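Local coordinates for amorpha-4,11-diene synthase (Artemisia annua, PDB 4GAX), which probably cyclises farnesyl diphosphate to a sesquiterpene as a class I terpene synthase, the deposited form being an alpha-bisabolol synthase mutant, at residues S35-Q40 / E548-V553; E284-A289 / S555-P560. All blocks are in the same frame, centred on the assembly; numbering follows the deposited sequence.

Contact 1: S35-Q40 / E548-V553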
ATOM      1  N   SER A  35       1.023   8.268  22.675  1.00 40.34           N
ATOM      2  CA  SER A  35       1.778   7.498  21.681  1.00 40.03           C
ATOM      3  C   SER A  35       2.592   6.449  22.436  1.00 39.88           C
ATOM      4  O   SER A  35       3.124   6.730  23.524  1.00 38.35           O
ATOM      5  CB  SER A  35       2.719   8.394  20.879  1.00 39.11           C
ATOM      6  OG  SER A  35       3.560   7.627  20.027  1.00 38.52           O
ATOM      7  N   ILE A  36       2.672   5.239  21.889  1.00 33.49           N
ATOM      8  CA  ILE A  36       3.387   4.172  22.588  1.00 34.98           C
ATOM      9  C   ILE A  36       4.889   4.278  22.330  1.00 45.33           C
ATOM     10  O   ILE A  36       5.694   3.597  22.969  1.00 37.33           O
ATOM     11  CB  ILE A  36       2.862   2.780  22.194  1.00 47.72           C
ATOM     12  CG1 ILE A  36       3.219   2.448  20.743  1.00 52.18           C
ATOM     13  CG2 ILE A  36       1.357   2.698  22.415  1.00 49.00           C
ATOM     14  CD1 ILE A  36       4.132   1.231  20.609  1.00 50.97           C
ATOM     15  N   TRP A  37       5.258   5.161  21.407  1.00 42.60           N
ATOM     16  CA  TRP A  37       6.629   5.239  20.924  1.00 38.36           C
ATOM     17  C   TRP A  37       7.517   6.202  21.713  1.00 37.41           C
ATOM     18  O   TRP A  37       8.744   6.123  21.639  1.00 47.66           O
ATOM     19  CB  TRP A  37       6.613   5.612  19.446  1.00 32.95           C
ATOM     20  CG  TRP A  37       5.765   4.669  18.661  1.00 35.60           C
ATOM     21  CD1 TRP A  37       4.483   4.877  18.223  1.00 32.99           C
ATOM     22  CD2 TRP A  37       6.121   3.343  18.246  1.00 35.08           C
ATOM     23  NE1 TRP A  37       4.029   3.764  17.551  1.00 36.39           N
ATOM     24  CE2 TRP A  37       5.017   2.811  17.548  1.00 35.77           C
ATOM     25  CE3 TRP A  37       7.271   2.560  18.389  1.00 35.44           C
ATOM     26  CZ2 TRP A  37       5.029   1.527  17.001  1.00 35.40           C
ATOM     27  CZ3 TRP A  37       7.280   1.288  17.845  1.00 35.49           C
ATOM     28  CH2 TRP A  37       6.168   0.784  17.160  1.00 30.64           C
ATOM     29  N   GLY A  38       6.908   7.107  22.471  1.00 38.59           N
ATOM     30  CA  GLY A  38       7.684   8.069  23.241  1.00 42.06           C
ATOM     31  C   GLY A  38       8.524   8.984  22.363  1.00 42.05           C
ATOM     32  O   GLY A  38       8.052   9.455  21.327  1.00 43.86           O
ATOM     33  N   ASP A  39       9.771   9.224  22.764  1.00 44.51           N
ATOM     34  CA  ASP A  39      10.649  10.153  22.049  1.00 49.38           C
ATOM     35  C   ASP A  39      11.755   9.466  21.230  1.00 45.45           C
ATOM     36  O   ASP A  39      12.710  10.125  20.789  1.00 39.71           O
ATOM     37  CB  ASP A  39      11.278  11.151  23.032  1.00 58.82           C
ATOM     38  CG  ASP A  39      10.253  12.094  23.651  1.00 81.58           C
ATOM     39  OD1 ASP A  39      10.403  12.433  24.847  1.00 90.31           O
ATOM     40  OD2 ASP A  39       9.305  12.503  22.940  1.00 85.38           O
ATOM     41  N   GLN A  40      11.623   8.157  21.015  1.00 37.73           N
ATOM     42  CA  GLN A  40      12.695   7.371  20.396  1.00 42.08           C
ATOM     43  C   GLN A  40      12.989   7.744  18.937  1.00 36.88           C
ATOM     44  O   GLN A  40      14.087   7.482  18.424  1.00 38.07           O
ATOM     45  CB  GLN A  40      12.399   5.869  20.502  1.00 41.22           C
ATOM     46  CG  GLN A  40      11.363   5.350  19.508  1.00 40.93           C
ATOM     47  CD  GLN A  40      11.042   3.872  19.714  1.00 43.91           C
ATOM     48  OE1 GLN A  40      10.133   3.517  20.471  1.00 47.02           O
ATOM     49  NE2 GLN A  40      11.787   3.007  19.038  1.00 34.30           N
ATOM     50  N   GLU A 548       0.254  -7.111  15.792  1.00 41.82           N
ATOM     51  CA  GLU A 548       0.603  -7.353  14.404  1.00 39.68           C
ATOM     52  C   GLU A 548       1.107  -6.047  13.786  1.00 38.58           C
ATOM     53  O   GLU A 548       2.214  -5.990  13.249  1.00 37.57           O
ATOM     54  CB  GLU A 548      -0.610  -7.901  13.644  1.00 48.75           C
ATOM     55  CG  GLU A 548      -0.276  -8.839  12.496  1.00 55.89           C
ATOM     56  CD  GLU A 548      -1.474  -9.676  12.042  1.00 57.92           C
ATOM     57  OE1 GLU A 548      -2.474  -9.095  11.565  1.00 46.14           O
ATOM     58  OE2 GLU A 548      -1.414 -10.922  12.165  1.00 59.67           O
ATOM     59  N   TYR A 549       0.302  -4.995  13.900  1.00 42.27           N
ATOM     60  CA  TYR A 549       0.661  -3.685  13.368  1.00 41.51           C
ATOM     61  C   TYR A 549       1.912  -3.132  14.056  1.00 41.20           C
ATOM     62  O   TYR A 549       2.775  -2.536  13.405  1.00 40.07           O
ATOM     63  CB  TYR A 549      -0.517  -2.717  13.534  1.00 48.29           C
ATOM     64  CG  TYR A 549      -0.322  -1.350  12.910  1.00 46.35           C
ATOM     65  CD1 TYR A 549      -0.894  -1.038  11.678  1.00 43.53           C
ATOM     66  CD2 TYR A 549       0.418  -0.364  13.559  1.00 46.86           C
ATOM     67  CE1 TYR A 549      -0.719   0.218  11.101  1.00 40.71           C
ATOM     68  CE2 TYR A 549       0.597   0.887  12.998  1.00 47.94           C
ATOM     69  CZ  TYR A 549       0.026   1.177  11.775  1.00 49.03           C
ATOM     70  OH  TYR A 549       0.212   2.428  11.231  1.00 52.79           O
ATOM     71  N   LYS A 550       2.006  -3.324  15.370  1.00 37.95           N
ATOM     72  CA  LYS A 550       3.131  -2.774  16.122  1.00 34.33           C
ATOM     73  C   LYS A 550       4.456  -3.361  15.646  1.00 39.78           C
ATOM     74  O   LYS A 550       5.446  -2.643  15.486  1.00 32.84           O
ATOM     75  CB  LYS A 550       2.982  -3.015  17.620  1.00 38.71           C
ATOM     76  CG  LYS A 550       3.929  -2.156  18.458  1.00 56.96           C
ATOM     77  CD  LYS A 550       4.436  -2.888  19.687  1.00 71.02           C
ATOM     78  CE  LYS A 550       3.306  -3.273  20.625  1.00 81.31           C
ATOM     79  NZ  LYS A 550       3.823  -3.982  21.836  1.00 85.37           N
ATOM     80  N   ASN A 551       4.485  -4.668  15.420  1.00 37.98           N
ATOM     81  CA  ASN A 551       5.740  -5.292  15.028  1.00 41.90           C
ATOM     82  C   ASN A 551       6.146  -5.025  13.590  1.00 30.64           C
ATOM     83  O   ASN A 551       7.334  -5.062  13.271  1.00 33.63           O
ATOM     84  CB  ASN A 551       5.761  -6.781  15.364  1.00 52.23           C
ATOM     85  CG  ASN A 551       6.072  -7.030  16.828  1.00 60.51           C
ATOM     86  OD1 ASN A 551       7.235  -7.203  17.214  1.00 64.71           O
ATOM     87  ND2 ASN A 551       5.034  -7.027  17.656  1.00 56.28           N
ATOM     88  N   LEU A 552       5.167  -4.757  12.729  1.00 29.23           N
ATOM     89  CA  LEU A 552       5.459  -4.331  11.371  1.00 29.27           C
ATOM     90  C   LEU A 552       6.228  -3.017  11.422  1.00 30.10           C
ATOM     91  O   LEU A 552       7.225  -2.847  10.709  1.00 27.15           O
ATOM     92  CB  LEU A 552       4.173  -4.146  10.547  1.00 26.00           C
ATOM     93  CG  LEU A 552       3.358  -5.401  10.213  1.00 34.64           C
ATOM     94  CD1 LEU A 552       2.116  -5.021   9.431  1.00 34.82           C
ATOM     95  CD2 LEU A 552       4.178  -6.430   9.434  1.00 29.59           C
ATOM     96  N   VAL A 553       5.766  -2.095  12.268  1.00 34.63           N
ATOM     97  CA  VAL A 553       6.428  -0.801  12.426  1.00 27.31           C
ATOM     98  C   VAL A 553       7.865  -1.001  12.908  1.00 28.50           C
ATOM     99  O   VAL A 553       8.800  -0.414  12.365  1.00 26.12           O
ATOM    100  CB  VAL A 553       5.657   0.107  13.409  1.00 23.99           C
ATOM    101  CG1 VAL A 553       6.397   1.427  13.614  1.00 24.55           C
ATOM    102  CG2 VAL A 553       4.247   0.353  12.896  1.00 28.67           C
TER
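The indole of Trp-37 rests the CH2-CZ2 corner of its benzo ring against Val-553, CH2 lying 3.6 Å from CG1 and CZ2 3.7 Å from the same methyl. The approach is oblique to the ring plane. Lys-550 closes in at the edge, where its carbonyl O is near the plane and 3.9 Å from Trp-37 CH2. The aliphatic part of Lys-550 also takes part, CG touching both Trp-37 CH2 and the CD1 methyl of Ile-36. With CG1 set between backbone N and carbonyl carbon (chi1 69°), Ile-36 folds back to lay CD1 over the centre of the indole, 3.5 Å above its plane. The loop is shaped by two turns: Ser-35 OG accepts from Trp-37 N at 3.3 Å in an ST turn, and a type II' turn from Trp-37 to Gln-40 has Gly-38 at positive phi. In this way the N-terminal segment, as in plant terpene synthases, reaches across to the alpha-helical catalytic domain. Met-545 and Val-283 also touch the Trp-37 side chain, and its NE1 hydrogen-bonds Glu-284 OE2 of helix 282-292. Leucine in place of Trp-37 would probably open a gap against Val-553, remove the ring face under Ile-36 CD1 and leave Glu-284 OE2 without this donor.

Contact 2: E284-A289 / S555-P560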
ATOM      1  N   GLU A 284       2.125   6.583  13.305  1.00 23.66           N
ATOM      2  CA  GLU A 284       1.073   5.933  12.534  1.00 30.99           C
ATOM      3  C   GLU A 284       0.790   6.614  11.188  1.00 29.60           C
ATOM      4  O   GLU A 284       0.568   5.944  10.177  1.00 26.45           O
ATOM      5  CB  GLU A 284      -0.197   5.833  13.387  1.00 23.16           C
ATOM      6  CG  GLU A 284      -0.078   4.830  14.558  1.00 37.63           C
ATOM      7  CD  GLU A 284       0.814   5.303  15.726  1.00 42.17           C
ATOM      8  OE1 GLU A 284       1.124   6.514  15.832  1.00 31.41           O
ATOM      9  OE2 GLU A 284       1.213   4.448  16.552  1.00 45.93           O
ATOM     10  N   CYS A 285       0.810   7.941  11.156  1.00 23.85           N
ATOM     11  CA  CYS A 285       0.574   8.642   9.888  1.00 23.50           C
ATOM     12  C   CYS A 285       1.744   8.389   8.948  1.00 19.63           C
ATOM     13  O   CYS A 285       1.563   8.180   7.749  1.00 18.65           O
ATOM     14  CB  CYS A 285       0.406  10.143  10.116  1.00 25.12           C
ATOM     15  SG  CYS A 285      -1.042  10.574  11.136  1.00 28.82           S
ATOM     16  N   TYR A 286       2.952   8.413   9.497  1.00 22.21           N
ATOM     17  CA  TYR A 286       4.142   8.147   8.688  1.00 22.27           C
ATOM     18  C   TYR A 286       4.138   6.724   8.102  1.00 20.22           C
ATOM     19  O   TYR A 286       4.480   6.527   6.938  1.00 19.03           O
ATOM     20  CB  TYR A 286       5.425   8.371   9.507  1.00 19.51           C
ATOM     21  CG  TYR A 286       6.642   8.039   8.688  1.00 20.09           C
ATOM     22  CD1 TYR A 286       7.465   6.969   9.014  1.00 21.32           C
ATOM     23  CD2 TYR A 286       6.943   8.774   7.558  1.00 19.85           C
ATOM     24  CE1 TYR A 286       8.583   6.650   8.215  1.00 20.16           C
ATOM     25  CE2 TYR A 286       8.040   8.470   6.758  1.00 23.55           C
ATOM     26  CZ  TYR A 286       8.857   7.404   7.095  1.00 24.81           C
ATOM     27  OH  TYR A 286       9.941   7.104   6.289  1.00 22.28           O
ATOM     28  N   PHE A 287       3.736   5.739   8.910  1.00 18.71           N
ATOM     29  CA  PHE A 287       3.746   4.342   8.472  1.00 17.86           C
ATOM     30  C   PHE A 287       2.804   4.167   7.294  1.00 17.98           C
ATOM     31  O   PHE A 287       3.105   3.461   6.335  1.00 20.26           O
ATOM     32  CB  PHE A 287       3.366   3.393   9.626  1.00 24.01           C
ATOM     33  CG  PHE A 287       3.664   1.941   9.341  1.00 28.17           C
ATOM     34  CD1 PHE A 287       4.978   1.490   9.280  1.00 25.56           C
ATOM     35  CD2 PHE A 287       2.634   1.032   9.134  1.00 33.58           C
ATOM     36  CE1 PHE A 287       5.264   0.147   9.001  1.00 28.80           C
ATOM     37  CE2 PHE A 287       2.912  -0.312   8.864  1.00 31.08           C
ATOM     38  CZ  PHE A 287       4.225  -0.753   8.792  1.00 22.20           C
ATOM     39  N   TRP A 288       1.669   4.842   7.358  1.00 21.44           N
ATOM     40  CA  TRP A 288       0.723   4.843   6.252  1.00 21.18           C
ATOM     41  C   TRP A 288       1.339   5.507   5.010  1.00 22.33           C
ATOM     42  O   TRP A 288       1.245   4.974   3.883  1.00 21.11           O
ATOM     43  CB  TRP A 288      -0.532   5.573   6.724  1.00 19.47           C
ATOM     44  CG  TRP A 288      -1.745   5.438   5.889  1.00 23.34           C
ATOM     45  CD1 TRP A 288      -1.818   5.086   4.574  1.00 21.54           C
ATOM     46  CD2 TRP A 288      -3.087   5.671   6.322  1.00 22.93           C
ATOM     47  NE1 TRP A 288      -3.133   5.089   4.161  1.00 24.85           N
ATOM     48  CE2 TRP A 288      -3.930   5.444   5.219  1.00 23.84           C
ATOM     49  CE3 TRP A 288      -3.659   6.054   7.538  1.00 26.84           C
ATOM     50  CZ2 TRP A 288      -5.322   5.575   5.297  1.00 22.01           C
ATOM     51  CZ3 TRP A 288      -5.053   6.184   7.615  1.00 31.72           C
ATOM     52  CH2 TRP A 288      -5.861   5.950   6.497  1.00 27.68           C
ATOM     53  N   ALA A 289       1.983   6.662   5.201  1.00 17.50           N
ATOM     54  CA  ALA A 289       2.634   7.337   4.072  1.00 20.72           C
ATOM     55  C   ALA A 289       3.737   6.442   3.501  1.00 15.43           C
ATOM     56  O   ALA A 289       3.950   6.373   2.272  1.00 17.08           O
ATOM     57  CB  ALA A 289       3.215   8.674   4.505  1.00 23.82           C
ATOM     58  N   SER A 555       9.725  -3.672  12.609  1.00 24.67           N
ATOM     59  CA  SER A 555      10.512  -4.389  11.616  1.00 27.84           C
ATOM     60  C   SER A 555      10.987  -3.439  10.521  1.00 27.87           C
ATOM     61  O   SER A 555      12.057  -3.623   9.939  1.00 29.03           O
ATOM     62  CB  SER A 555       9.716  -5.559  11.025  1.00 28.54           C
ATOM     63  OG  SER A 555       8.777  -5.110  10.064  1.00 35.23           O
ATOM     64  N   LEU A 556      10.199  -2.405  10.251  1.00 22.72           N
ATOM     65  CA  LEU A 556      10.576  -1.412   9.241  1.00 23.45           C
ATOM     66  C   LEU A 556      11.469  -0.278   9.771  1.00 26.01           C
ATOM     67  O   LEU A 556      12.405   0.169   9.086  1.00 21.80           O
ATOM     68  CB  LEU A 556       9.313  -0.838   8.565  1.00 20.63           C
ATOM     69  CG  LEU A 556       8.924  -1.508   7.249  1.00 31.80           C
ATOM     70  CD1 LEU A 556       8.655  -2.971   7.460  1.00 34.68           C
ATOM     71  CD2 LEU A 556       7.725  -0.815   6.542  1.00 32.63           C
ATOM     72  N   LEU A 557      11.202   0.190  10.984  1.00 21.48           N
ATOM     73  CA  LEU A 557      11.869   1.403  11.456  1.00 25.06           C
ATOM     74  C   LEU A 557      12.892   1.216  12.578  1.00 33.43           C
ATOM     75  O   LEU A 557      13.748   2.077  12.792  1.00 30.27           O
ATOM     76  CB  LEU A 557      10.814   2.431  11.894  1.00 22.87           C
ATOM     77  CG  LEU A 557       9.851   2.846  10.781  1.00 27.63           C
ATOM     78  CD1 LEU A 557       8.873   3.880  11.302  1.00 30.28           C
ATOM     79  CD2 LEU A 557      10.609   3.384   9.580  1.00 31.32           C
ATOM     80  N   VAL A 558      12.809   0.110  13.306  1.00 28.94           N
ATOM     81  CA  VAL A 558      13.638  -0.022  14.503  1.00 30.42           C
ATOM     82  C   VAL A 558      14.812  -1.004  14.363  1.00 36.13           C
ATOM     83  O   VAL A 558      15.965  -0.649  14.628  1.00 30.10           O
ATOM     84  CB  VAL A 558      12.767  -0.357  15.729  1.00 37.13           C
ATOM     85  CG1 VAL A 558      13.628  -0.597  16.964  1.00 35.72           C
ATOM     86  CG2 VAL A 558      11.769   0.774  15.973  1.00 35.60           C
ATOM     87  N   TYR A 559      14.534  -2.226  13.919  1.00 28.13           N
ATOM     88  CA  TYR A 559      15.598  -3.226  13.820  1.00 27.00           C
ATOM     89  C   TYR A 559      16.294  -3.138  12.467  1.00 25.41           C
ATOM     90  O   TYR A 559      15.647  -3.284  11.419  1.00 26.28           O
ATOM     91  CB  TYR A 559      15.045  -4.642  13.989  1.00 29.44           C
ATOM     92  CG  TYR A 559      14.298  -4.898  15.274  1.00 29.82           C
ATOM     93  CD1 TYR A 559      12.970  -5.306  15.254  1.00 35.26           C
ATOM     94  CD2 TYR A 559      14.926  -4.762  16.506  1.00 44.36           C
ATOM     95  CE1 TYR A 559      12.282  -5.554  16.430  1.00 40.28           C
ATOM     96  CE2 TYR A 559      14.245  -5.007  17.690  1.00 48.30           C
ATOM     97  CZ  TYR A 559      12.922  -5.403  17.641  1.00 47.23           C
ATOM     98  OH  TYR A 559      12.236  -5.649  18.807  1.00 50.31           O
ATOM     99  N   PRO A 560      17.617  -2.898  12.481  1.00 28.44           N
ATOM    100  CA  PRO A 560      18.439  -2.939  11.266  1.00 31.45           C
ATOM    101  C   PRO A 560      18.759  -4.393  10.895  1.00 35.44           C
ATOM    102  O   PRO A 560      18.613  -5.271  11.752  1.00 37.77           O
ATOM    103  CB  PRO A 560      19.722  -2.227  11.699  1.00 31.85           C
ATOM    104  CG  PRO A 560      19.822  -2.514  13.162  1.00 37.79           C
ATOM    105  CD  PRO A 560      18.408  -2.546  13.677  1.00 35.29           C
TER
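The phenol ring of Tyr-286 meets Leu-557 at its edge: CD2 of the leucine lies near the ring plane, 4.1 Å from CE1, and CD1 sits 4.1 Å from Tyr-286 CD1. The neighbouring Phe-287 ring receives the CD2 methyl of Leu-556 obliquely, 3.6 Å from CE1, while it pairs edge-to-face with Tyr-549. Here the two side chains cross at about a right angle, and Leu-556 CB also reaches CE1, at 4.2 Å. In both aromatics CG stands anti to the backbone N (chi1 178° in Tyr-286, -167° in Phe-287), and the consecutive rings extend from helix 282-292 to meet two consecutive leucines of helix 547-557. This is helix-to-helix packing in the all-helical terpene synthase fold, joining an early helix of the metal-binding domain to one close to the C-terminus. Helix 219-232 covers Leu-556 from outside the pair, and helix 238-269 contributes Leu-259 beside Leu-557. The Tyr-286 hydroxyl hydrogen-bonds Glu-258, and the carbonyls of Leu-556 and Leu-557 accept from Gln-252 and Arg-256, respectively. The interface itself is methyl against ring, so its fit rests on shape and the burial of apolar surface and not on directional bonds.

Overall arrangement
Both contacts use helix 547-557, at successive turns, and their centres lie about 8 Å apart on the same side of the chain's centre. Contact 1 is the more peripheral, about 19 Å from the chain's centre and partly buried, with an N-terminal loop against the helix; contact 2, at about 13 Å, is wholly buried and pairs two helices. Their chemistry differs less: the outer one is also largely apolar, an indole on valine and the lysine's methylenes, but has a backbone carbonyl at the ring edge, while the inner one sets leucines against aromatic rings. Trp-37 NE1 and Glu-284 OE2, 3.1 Å apart, tie them together, as does Val-553 CA against Phe-287 CE1 at 3.7 Å.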